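Local coordinates for protein carbohydrate binding family 6 (Clostridium thermocellum, PDB 5A8C) that probably releases terminal alpha-L-arabinofuranosyl residues by hydrolysis from arabinose-bearing polysaccharides, as a family 43 glycoside hydrolase built on a five-bladed beta-propeller, at residues L144-W147 against N148-G151. Residues are numbered along the deposited sequence; the frame is centred on the assembly and turned at random.
Sequences LVSW and NTPG
Ser-146 and Thr-149 are joined by two hydrogen bonds, one using a side chain and one closing a type I beta turn. The backbone N of Ser-146 donates to OG1 of Thr-149 at 2.9 Å, nearly straight at 173°. The reverse bond, Thr-149 N to Ser-146 O at 3.0 Å, closes the turn that runs from Ser-146 to Thr-149. On the flank of the turn, Ser-146 OG accepts from Asn-148 N at 3.0 Å, bent to 142°, which makes an ST turn; a chi1 of 77° swings OG forward over the following amide, close enough to accept from it. Val-145 adds a looser touch, CG1 lying 3.9 Å from Thr-149 OG1, with the two side chains crossing at about a right angle. Water 1 spans the other side of the chain reversal, donating to Trp-147 O at 2.8 Å and Thr-149 O at 2.7 Å. Farther out, Gln-153 also hydrogen-bonds Trp-147 O, the indole packs on Met-158 and Leu-160, and Leu-144 and Val-145 form a classic beta bulge opposite Ile-124. With the backbone N-H groups of Ser-146, Asn-148 and Thr-149 all engaged locally, two hydroxyls and one carbonyl fix this surface loop's reversal between strands 124-129 and 164-167.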
ATOM      1  N   LEU A 144     -13.290   8.989  -5.591  1.00  7.15           N
ATOM      2  CA  LEU A 144     -12.825   8.710  -6.928  1.00  7.48           C
ATOM      3  C   LEU A 144     -13.438   7.381  -7.425  1.00  7.46           C
ATOM      4  O   LEU A 144     -13.813   7.254  -8.603  1.00  8.83           O
ATOM      5  CB  LEU A 144     -11.318   8.679  -6.965  1.00  7.69           C
ATOM      6  CG  LEU A 144     -10.671   8.322  -8.297  1.00  8.32           C
ATOM      7  CD1 LEU A 144     -11.043   9.303  -9.391  1.00  9.50           C
ATOM      8  CD2 LEU A 144      -9.154   8.286  -8.157  1.00  9.03           C
ATOM      9  N   VAL A 145     -13.448   6.378  -6.547  1.00  7.60           N
ATOM     10  CA  VAL A 145     -14.041   5.087  -6.840  1.00  8.26           C
ATOM     11  C   VAL A 145     -14.988   4.730  -5.694  1.00  8.31           C
ATOM     12  O   VAL A 145     -14.631   4.868  -4.527  1.00  8.18           O
ATOM     13  CB  VAL A 145     -12.939   3.989  -6.987  1.00  9.69           C
ATOM     14  CG1 VAL A 145     -13.591   2.626  -7.195  1.00 12.11           C
ATOM     15  CG2 VAL A 145     -12.008   4.311  -8.155  1.00 11.10           C
ATOM     16  N   SER A 146     -16.217   4.333  -6.051  1.00 11.59           N
ATOM     17  CA  SER A 146     -17.271   4.099  -5.064  1.00 14.07           C
ATOM     18  C   SER A 146     -17.941   2.770  -5.455  1.00 12.89           C
ATOM     19  O   SER A 146     -17.667   2.176  -6.514  1.00 12.78           O
ATOM     20  CB  SER A 146     -18.327   5.257  -5.129  1.00 15.72           C
ATOM     21  OG  SER A 146     -19.179   5.119  -6.228  1.00 18.19           O
ATOM     22  N   TRP A 147     -18.858   2.363  -4.589  1.00 14.55           N
ATOM     23  CA  TRP A 147     -19.678   1.209  -4.885  1.00 15.58           C
ATOM     24  C   TRP A 147     -20.461   1.362  -6.191  1.00 14.97           C
ATOM     25  O   TRP A 147     -20.879   0.357  -6.765  1.00 20.02           O
ATOM     26  CB  TRP A 147     -20.672   0.955  -3.740  1.00 17.37           C
ATOM     27  CG  TRP A 147     -20.017   0.413  -2.589  1.00 20.68           C
ATOM     28  CD1 TRP A 147     -19.816   0.998  -1.366  1.00 25.93           C
ATOM     29  CD2 TRP A 147     -19.445  -0.875  -2.516  1.00 20.87           C
ATOM     30  NE1 TRP A 147     -19.127   0.142  -0.532  1.00 27.76           N
ATOM     31  CE2 TRP A 147     -18.895  -1.028  -1.218  1.00 23.56           C
ATOM     32  CE3 TRP A 147     -19.372  -1.938  -3.415  1.00 23.46           C
ATOM     33  CZ2 TRP A 147     -18.299  -2.192  -0.818  1.00 21.39           C
ATOM     34  CZ3 TRP A 147     -18.745  -3.086  -3.018  1.00 26.70           C
ATOM     35  CH2 TRP A 147     -18.234  -3.210  -1.721  1.00 25.62           C
ATOM     36  N   ASN A 148     -20.726   2.606  -6.607  1.00 15.66           N
ATOM     37  CA  ASN A 148     -21.495   2.843  -7.822  1.00 17.00           C
ATOM     38  C   ASN A 148     -20.654   3.055  -9.071  1.00 16.16           C
ATOM     39  O   ASN A 148     -21.226   3.232 -10.144  1.00 18.78           O
ATOM     40  CB  ASN A 148     -22.428   4.028  -7.562  1.00 21.51           C
ATOM     41  CG  ASN A 148     -23.536   3.682  -6.586  1.00 27.08           C
ATOM     42  OD1 ASN A 148     -24.064   2.556  -6.599  1.00 32.38           O
ATOM     43  ND2 ASN A 148     -23.897   4.635  -5.726  1.00 32.73           N
ATOM     44  N   THR A 149     -19.329   2.948  -8.950  1.00 13.56           N
ATOM     45  CA  THR A 149     -18.489   3.034 -10.103  1.00 12.96           C
ATOM     46  C   THR A 149     -18.788   1.840 -11.026  1.00 11.89           C
ATOM     47  O   THR A 149     -18.831   0.697 -10.581  1.00 12.05           O
ATOM     48  CB  THR A 149     -17.041   3.001  -9.685  1.00 12.91           C
ATOM     49  OG1 THR A 149     -16.773   4.164  -8.870  1.00 13.21           O
ATOM     50  CG2 THR A 149     -16.107   2.952 -10.880  1.00 13.86           C
ATOM     51  N   PRO A 150     -18.971   2.065 -12.319  1.00 13.16           N
ATOM     52  CA  PRO A 150     -19.270   0.965 -13.237  1.00 13.63           C
ATOM     53  C   PRO A 150     -18.211  -0.108 -13.216  1.00 12.54           C
ATOM     54  O   PRO A 150     -16.994   0.205 -13.186  1.00 12.57           O
ATOM     55  CB  PRO A 150     -19.384   1.664 -14.599  1.00 16.56           C
ATOM     56  CG  PRO A 150     -19.881   3.043 -14.230  1.00 20.08           C
ATOM     57  CD  PRO A 150     -19.040   3.363 -12.999  1.00 16.03           C
ATOM     58  N   GLY A 151     -18.671  -1.362 -13.132  1.00 12.62           N
ATOM     59  CA  GLY A 151     -17.789  -2.518 -13.130  1.00 13.00           C
ATOM     60  C   GLY A 151     -17.390  -2.993 -11.752  1.00 12.79           C
ATOM     61  O   GLY A 151     -16.784  -4.070 -11.634  1.00 14.79           O
TER
HETATM   62  O   HOH W   1     -20.762  -0.758  -9.373  1.00 19.05           O